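Local coordinates for arylsulfatase (Pseudoalteromonas sp. MB47, PDB 7AJ0), which probably removes sulfate ester groups from the algal polysaccharide fucoidan, working as a calcium-containing sulfatase assembled into a hexamer, at residues E304-L309 against T318-T323; A359-M364 against F408-N413; N445-R450 against A455-D460. All blocks are in the same frame, centred on the assembly; numbering follows the deposited sequence.

Interaction 1. Residues E304-L309 against T318-T323; sequences ELVALL and TLIIFT
Thr318 and Ile320, on one face of strand 318-324, pack against Val306 and Leu309 of helix 290-311 in the layered alpha/beta core of the sulfatase fold, a member of the alkaline phosphatase clan. Helix and strand belong to a beta-alpha-beta crossover: the chain leaves strand 262-267, runs through the helix and returns in strand 318-324, with strand 53-59 lying between the two in the sheet. Just past the returning strand come Asp325 and Asn326, ligands of the calcium ion. The short segments are antiparallel to within a few degrees, their axes 11.3 Å apart. Thr318 begins the contact with its methyl. Thr318 CG2 lies 3.9 Å from Leu309 CD1, and the two side chains cross at about a right angle, while OG1 hydrogen-bonds to Gln314 O and Asn53 ND2. The polar branch is thus satisfied within a buried environment, and the apolar branch is presented to the helix. Leu319 points to the other side of the sheet. At Ile320 the contact deepens: CG1 is anti to the carbonyl carbon (chi1 -58°) and the chain is extended beyond it (chi2 -178°), which carries CD1 out to the helix. Leu315, in the connecting loop, also touches Ile320 and Leu309. Ile320 CD1 is where the helix side chains converge, with Leu309 CD1 meeting it tip to tip at 3.7 Å and Val306 CG2 reaching it at 4.0 Å.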
# COMPACT_ATOMS: atom_id res chain seq x y z
N GLU A 304 3.83 -17.39 -44.17
CA GLU A 304 3.13 -18.02 -45.28
C GLU A 304 2.49 -16.97 -46.19
O GLU A 304 2.51 -17.11 -47.42
CB GLU A 304 2.07 -18.99 -44.76
CG GLU A 304 2.64 -20.24 -44.09
CD GLU A 304 1.63 -20.95 -43.19
OE1 GLU A 304 0.43 -20.62 -43.27
OE2 GLU A 304 2.04 -21.83 -42.40
N LEU A 305 1.92 -15.92 -45.60
CA LEU A 305 1.32 -14.86 -46.41
C LEU A 305 2.37 -14.07 -47.17
O LEU A 305 2.16 -13.69 -48.33
CB LEU A 305 0.48 -13.94 -45.53
CG LEU A 305 -0.77 -14.57 -44.92
CD1 LEU A 305 -1.48 -13.59 -43.99
CD2 LEU A 305 -1.72 -15.04 -46.01
N VAL A 306 3.52 -13.82 -46.54
CA VAL A 306 4.62 -13.15 -47.24
C VAL A 306 5.13 -14.02 -48.37
O VAL A 306 5.45 -13.53 -49.46
CB VAL A 306 5.74 -12.79 -46.24
CG1 VAL A 306 7.02 -12.43 -46.99
CG2 VAL A 306 5.31 -11.66 -45.33
N ALA A 307 5.24 -15.33 -48.14
CA ALA A 307 5.73 -16.22 -49.18
C ALA A 307 4.74 -16.34 -50.33
O ALA A 307 5.15 -16.52 -51.48
CB ALA A 307 6.04 -17.60 -48.60
N LEU A 308 3.44 -16.25 -50.03
CA LEU A 308 2.44 -16.25 -51.09
C LEU A 308 2.59 -15.02 -51.98
O LEU A 308 2.55 -15.12 -53.21
CB LEU A 308 1.04 -16.32 -50.48
CG LEU A 308 -0.13 -16.10 -51.43
CD1 LEU A 308 -0.14 -17.15 -52.53
CD2 LEU A 308 -1.45 -16.10 -50.66
N LEU A 309 2.76 -13.84 -51.36
CA LEU A 309 2.93 -12.62 -52.15
C LEU A 309 4.18 -12.71 -53.02
O LEU A 309 4.18 -12.25 -54.17
CB LEU A 309 3.01 -11.41 -51.22
CG LEU A 309 1.74 -11.09 -50.44
CD1 LEU A 309 2.02 -10.06 -49.36
CD2 LEU A 309 0.65 -10.58 -51.37
N THR A 318 3.07 -4.31 -52.76
CA THR A 318 2.24 -4.58 -51.59
C THR A 318 2.88 -3.96 -50.36
O THR A 318 4.00 -4.32 -49.99
CB THR A 318 2.04 -6.09 -51.38
OG1 THR A 318 1.46 -6.67 -52.56
CG2 THR A 318 1.13 -6.34 -50.19
N LEU A 319 2.16 -3.03 -49.74
CA LEU A 319 2.55 -2.51 -48.43
C LEU A 319 2.05 -3.48 -47.37
O LEU A 319 0.85 -3.78 -47.30
CB LEU A 319 1.96 -1.12 -48.22
CG LEU A 319 2.04 -0.52 -46.82
CD1 LEU A 319 3.49 -0.40 -46.36
CD2 LEU A 319 1.34 0.83 -46.79
N ILE A 320 2.97 -4.00 -46.55
CA ILE A 320 2.64 -4.91 -45.46
C ILE A 320 2.80 -4.15 -44.15
O ILE A 320 3.89 -3.64 -43.85
CB ILE A 320 3.51 -6.17 -45.48
CG1 ILE A 320 3.35 -6.91 -46.80
CG2 ILE A 320 3.13 -7.09 -44.31
CD1 ILE A 320 4.14 -8.21 -46.89
N ILE A 321 1.73 -4.08 -43.37
CA ILE A 321 1.74 -3.47 -42.05
C ILE A 321 1.41 -4.56 -41.04
O ILE A 321 0.37 -5.21 -41.14
CB ILE A 321 0.75 -2.30 -41.95
CG1 ILE A 321 1.25 -1.12 -42.79
CG2 ILE A 321 0.56 -1.89 -40.50
CD1 ILE A 321 0.27 0.03 -42.91
N PHE A 322 2.31 -4.75 -40.07
CA PHE A 322 2.12 -5.70 -38.98
C PHE A 322 1.95 -4.91 -37.70
O PHE A 322 2.83 -4.11 -37.34
CB PHE A 322 3.31 -6.66 -38.89
CG PHE A 322 3.19 -7.68 -37.79
CD1 PHE A 322 3.57 -7.37 -36.50
CD2 PHE A 322 2.70 -8.95 -38.06
CE1 PHE A 322 3.45 -8.30 -35.49
CE2 PHE A 322 2.58 -9.88 -37.05
CZ PHE A 322 2.96 -9.56 -35.76
N THR A 323 0.84 -5.11 -37.01
CA THR A 323 0.54 -4.31 -35.83
C THR A 323 -0.42 -5.08 -34.92
O THR A 323 -0.83 -6.20 -35.23
CB THR A 323 -0.04 -2.95 -36.23
OG1 THR A 323 -0.18 -2.11 -35.08
CG2 THR A 323 -1.41 -3.11 -36.89

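Interaction 2. Residues A359-M364 against F408-N413; sequences AYWKGM and FLLADN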
# COMPACT_ATOMS: atom_id res chain seq x y z
N ALA A 359 6.33 -1.74 -40.80
CA ALA A 359 5.98 -1.43 -42.19
C ALA A 359 7.03 -2.05 -43.09
O ALA A 359 8.23 -1.76 -42.94
CB ALA A 359 5.89 0.08 -42.41
N TYR A 360 6.60 -2.91 -44.01
CA TYR A 360 7.48 -3.57 -44.96
C TYR A 360 6.95 -3.34 -46.36
O TYR A 360 5.76 -3.57 -46.63
CB TYR A 360 7.58 -5.08 -44.67
CG TYR A 360 8.38 -5.85 -45.69
CD1 TYR A 360 9.76 -5.96 -45.59
CD2 TYR A 360 7.75 -6.47 -46.76
CE1 TYR A 360 10.49 -6.67 -46.52
CE2 TYR A 360 8.47 -7.18 -47.70
CZ TYR A 360 9.84 -7.27 -47.58
OH TYR A 360 10.57 -7.97 -48.51
N TRP A 361 7.83 -2.89 -47.26
CA TRP A 361 7.44 -2.67 -48.66
C TRP A 361 8.69 -2.86 -49.51
O TRP A 361 9.55 -1.98 -49.58
CB TRP A 361 6.84 -1.28 -48.85
CG TRP A 361 6.03 -1.13 -50.12
CD1 TRP A 361 6.07 -1.94 -51.22
CD2 TRP A 361 5.07 -0.11 -50.41
NE1 TRP A 361 5.20 -1.48 -52.18
CE2 TRP A 361 4.57 -0.36 -51.70
CE3 TRP A 361 4.58 0.99 -49.70
CZ2 TRP A 361 3.60 0.45 -52.30
CZ3 TRP A 361 3.62 1.79 -50.30
CH2 TRP A 361 3.14 1.52 -51.58
N LYS A 362 8.79 -4.03 -50.15
CA LYS A 362 9.95 -4.42 -50.94
C LYS A 362 10.28 -3.40 -52.01
O LYS A 362 9.51 -3.22 -52.96
CB LYS A 362 9.70 -5.80 -51.56
CG LYS A 362 10.78 -6.30 -52.52
CD LYS A 362 11.98 -6.85 -51.79
CE LYS A 362 12.67 -7.93 -52.61
NZ LYS A 362 11.80 -9.13 -52.78
N GLY A 363 11.43 -2.73 -51.89
CA GLY A 363 11.87 -1.77 -52.86
C GLY A 363 11.38 -0.35 -52.65
O GLY A 363 11.84 0.56 -53.35
N MET A 364 10.45 -0.14 -51.72
CA MET A 364 9.93 1.18 -51.38
C MET A 364 10.42 1.66 -50.03
O MET A 364 10.83 2.82 -49.89
CB MET A 364 8.40 1.16 -51.39
CG MET A 364 7.76 0.96 -52.75
SD MET A 364 7.58 2.49 -53.67
CE MET A 364 9.00 2.42 -54.75
N PHE A 408 5.95 9.75 -44.26
CA PHE A 408 6.72 9.26 -43.12
C PHE A 408 7.24 7.85 -43.36
O PHE A 408 8.40 7.56 -43.06
CB PHE A 408 5.84 9.34 -41.86
CG PHE A 408 6.43 8.68 -40.65
CD1 PHE A 408 7.68 9.05 -40.17
CD2 PHE A 408 5.71 7.71 -39.96
CE1 PHE A 408 8.21 8.45 -39.04
CE2 PHE A 408 6.23 7.11 -38.83
CZ PHE A 408 7.48 7.48 -38.37
N LEU A 409 6.40 6.98 -43.93
CA LEU A 409 6.79 5.59 -44.12
C LEU A 409 7.74 5.40 -45.30
O LEU A 409 8.53 4.45 -45.29
CB LEU A 409 5.54 4.73 -44.33
CG LEU A 409 4.58 4.60 -43.15
CD1 LEU A 409 3.31 3.86 -43.56
CD2 LEU A 409 5.24 3.90 -41.97
N LEU A 410 7.67 6.26 -46.31
CA LEU A 410 8.46 6.08 -47.53
C LEU A 410 9.73 6.93 -47.55
O LEU A 410 10.47 6.87 -48.54
CB LEU A 410 7.60 6.41 -48.76
CG LEU A 410 6.31 5.61 -48.91
CD1 LEU A 410 5.61 5.98 -50.21
CD2 LEU A 410 6.59 4.12 -48.86
N ALA A 411 9.99 7.70 -46.51
CA ALA A 411 11.21 8.49 -46.41
C ALA A 411 12.23 7.77 -45.54
O ALA A 411 11.88 7.22 -44.49
CB ALA A 411 10.92 9.88 -45.84
N ASP A 412 13.49 7.77 -45.97
CA ASP A 412 14.56 7.21 -45.16
C ASP A 412 14.71 8.01 -43.87
O ASP A 412 15.01 9.21 -43.90
CB ASP A 412 15.87 7.22 -45.94
CG ASP A 412 15.91 6.16 -47.03
OD1 ASP A 412 15.03 5.27 -47.04
OD2 ASP A 412 16.82 6.21 -47.89
N ASN A 413 14.49 7.34 -42.74
CA ASN A 413 14.56 7.98 -41.43
C ASN A 413 13.72 9.26 -41.40
O ASN A 413 14.14 10.31 -40.92
CB ASN A 413 16.01 8.27 -41.05
CG ASN A 413 16.93 7.12 -41.36
OD1 ASN A 413 16.88 6.08 -40.69
ND2 ASN A 413 17.77 7.28 -42.37
O HOH W 1 12.88 4.15 -47.39
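Leu410 lays its CD2 methyl against the six-membered ring of Trp361, 3.8 Å from CE3 and 4.0 Å from CZ3. The approach is slanted to the indole. Leu410 CG stands anti to the carbonyl carbon (chi1 -57°), and this turn of the side chain brings CD2 to the ring and also to 4.3 Å from Met364 CB. Met364 in turn folds back on the indole, its CG 3.5 Å above one face and displaced toward the rim, so tryptophan, leucine and methionine form one apolar cluster. The fold-back starts from a type II beta turn with Gly363 in the third position, in which Met364 N hydrogen-bonds to Trp361 O at 3.0 Å. Two residues before Trp361, Ala359 CB of strand 354-360 lies 3.9 Å from Leu409 CD2. The contact thus joins a strand of the central mixed sheet, and the turn after it, to the last residues of helix 406-409 and the loop that follows. Trp361 NE1 hydrogen-bonds to Glu316 O, which anchors the indole at that end. Helix 31-48 covers the cluster, with Leu41 and Leu44 on Trp361 and Leu44 also on Met364, and it supplies Lys40, whose NZ donates to both Met364 O and Leu410 O, oxygens that come within 4.3 Å of each other. The side-chain contact is therefore apolar, while the lysine, bonded to a carbonyl oxygen of each segment, joins both to the same helix.

Interaction 3. Residues N445-R450 against A455-D460; sequences NTAVPR and ASFLLD
Thr446 lies beside Ser456 in the non-hydrogen-bonded pair of an antiparallel beta hairpin, strands 442-446 and 456-460. Its CB sits 3.6 Å from Ser456 OG. With OG1 anti to the carbonyl carbon (chi1 -52°), the hydroxyl reaches across the hairpin and donates to Ser456 OG at 3.1 Å. The methyl CG2 stays beside the same hydroxyl, 3.7 Å from Ser456 OG, and 3.9 Å from Ala455 O. Ser456 OG itself hydrogen-bonds to Asn452 O in the loop, so the hydroxyls connect the strands to their own turn. A valine here would probably leave Ser456 OG without its cross-strand donor, the strands then being joined at this pair without a side-chain bond. Backbone bonds flank the pair: Asn445 and Phe457 exchange two, with Phe457 N to Asn445 O at 2.8 Å, and Ala447 N gives a nearly straight one (173°) to Ala455 O. On the face opposite Thr446, Leu459 CD1 packs on Asn445 CB at 3.7 Å. Farther round the turn, Val448 CG2 meets Ala455 CB at 3.9 Å. The hairpin also serves the hexamer: Phe457 meets the ring of Trp466 of a second subunit, whose NE1 bonds to Ser456 O, and Arg450 forms a salt bridge with Asp473 of a fourth subunit. Backbone bonds and a hydroxyl pair thus set the hairpin's shape, while aromatic and charged groups, with backbone groups of Leu458 and Asp460, bind neighbouring subunits.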
# COMPACT_ATOMS: atom_id res chain seq x y z
N ASN A 445 -5.69 3.29 -11.83
CA ASN A 445 -5.03 2.79 -10.63
C ASN A 445 -5.53 1.38 -10.37
O ASN A 445 -6.73 1.16 -10.24
CB ASN A 445 -5.30 3.71 -9.44
CG ASN A 445 -4.25 3.58 -8.36
OD1 ASN A 445 -3.08 3.87 -8.57
ND2 ASN A 445 -4.69 3.15 -7.18
N THR A 446 -4.60 0.43 -10.29
CA THR A 446 -4.93 -0.99 -10.27
C THR A 446 -4.78 -1.54 -8.86
O THR A 446 -3.73 -1.39 -8.23
CB THR A 446 -4.04 -1.77 -11.24
OG1 THR A 446 -4.09 -1.15 -12.53
CG2 THR A 446 -4.50 -3.21 -11.35
N ALA A 447 -5.83 -2.21 -8.37
CA ALA A 447 -5.88 -2.68 -7.00
C ALA A 447 -5.30 -4.08 -6.82
O ALA A 447 -4.84 -4.41 -5.72
CB ALA A 447 -7.33 -2.67 -6.49
N VAL A 448 -5.33 -4.91 -7.85
CA VAL A 448 -4.81 -6.27 -7.81
C VAL A 448 -3.77 -6.41 -8.91
O VAL A 448 -4.02 -5.97 -10.03
CB VAL A 448 -5.91 -7.33 -7.99
CG1 VAL A 448 -5.34 -8.73 -7.82
CG2 VAL A 448 -7.06 -7.10 -7.01
N PRO A 449 -2.60 -6.99 -8.64
CA PRO A 449 -1.59 -7.13 -9.70
C PRO A 449 -2.15 -7.88 -10.91
O PRO A 449 -2.83 -8.90 -10.77
CB PRO A 449 -0.46 -7.92 -9.02
CG PRO A 449 -0.63 -7.64 -7.57
CD PRO A 449 -2.11 -7.50 -7.34
N ARG A 450 -1.85 -7.35 -12.09
CA ARG A 450 -2.24 -7.86 -13.40
C ARG A 450 -3.67 -7.47 -13.78
O ARG A 450 -4.06 -7.67 -14.93
CB ARG A 450 -2.12 -9.39 -13.53
CG ARG A 450 -0.72 -9.95 -13.36
CD ARG A 450 -0.71 -11.44 -13.72
NE ARG A 450 0.62 -12.03 -13.56
CZ ARG A 450 0.94 -12.92 -12.62
NH1 ARG A 450 0.04 -13.34 -11.74
NH2 ARG A 450 2.17 -13.40 -12.57
N ALA A 455 -10.00 -4.79 -12.06
CA ALA A 455 -9.85 -4.35 -10.68
C ALA A 455 -9.13 -3.01 -10.63
O ALA A 455 -8.14 -2.83 -9.91
CB ALA A 455 -9.12 -5.41 -9.85
N SER A 456 -9.63 -2.03 -11.38
CA SER A 456 -8.99 -0.73 -11.49
C SER A 456 -9.98 0.38 -11.21
O SER A 456 -11.20 0.19 -11.24
CB SER A 456 -8.38 -0.52 -12.89
OG SER A 456 -7.16 -1.23 -13.02
N PHE A 457 -9.43 1.56 -10.91
CA PHE A 457 -10.17 2.80 -10.81
C PHE A 457 -9.68 3.76 -11.88
O PHE A 457 -8.55 3.66 -12.36
CB PHE A 457 -10.00 3.47 -9.44
CG PHE A 457 -10.06 2.53 -8.28
CD1 PHE A 457 -11.28 2.06 -7.81
CD2 PHE A 457 -8.91 2.13 -7.63
CE1 PHE A 457 -11.34 1.20 -6.73
CE2 PHE A 457 -8.96 1.27 -6.55
CZ PHE A 457 -10.18 0.81 -6.10
N LEU A 458 -10.54 4.71 -12.25
CA LEU A 458 -10.15 5.84 -13.09
C LEU A 458 -10.28 7.09 -12.22
O LEU A 458 -11.39 7.50 -11.87
CB LEU A 458 -11.00 5.94 -14.35
CG LEU A 458 -10.49 6.94 -15.39
CD1 LEU A 458 -9.06 6.61 -15.80
CD2 LEU A 458 -11.40 6.96 -16.61
N LEU A 459 -9.14 7.70 -11.89
CA LEU A 459 -9.07 8.73 -10.87
C LEU A 459 -8.69 10.07 -11.49
O LEU A 459 -7.89 10.12 -12.44
CB LEU A 459 -8.06 8.35 -9.79
CG LEU A 459 -8.29 6.97 -9.18
CD1 LEU A 459 -7.23 6.64 -8.14
CD2 LEU A 459 -9.68 6.88 -8.58
N ASP A 460 -9.27 11.14 -10.96
CA ASP A 460 -8.88 12.48 -11.36
C ASP A 460 -7.53 12.84 -10.75
O ASP A 460 -7.23 12.46 -9.61
CB ASP A 460 -9.93 13.49 -10.93
CG ASP A 460 -11.23 13.34 -11.69
OD1 ASP A 460 -11.19 12.94 -12.87
OD2 ASP A 460 -12.30 13.63 -11.10

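From the N terminus, the three contacts follow one another in series, and none encloses or crosses another. Interaction 1 closes the short connection from helix 290-311 to strand 318-324. Interaction 2 closes the longer excursion from strand 354-360, through strands 369-371 and 375-376 and helix 377-387, to helix 406-409. These two meet, since strands 318-324 and 354-360 are neighbours in the central sheet: Ile320 O probably accepts a hydrogen bond from Tyr360 N, and Leu319 packs on Trp361. Interaction 3 closes the hairpin whose strands 442-446 and 456-460 are joined by residues 447-455, on the opposite side of the chain's centre from the other two, its centre about 38 Å from that of interaction 1.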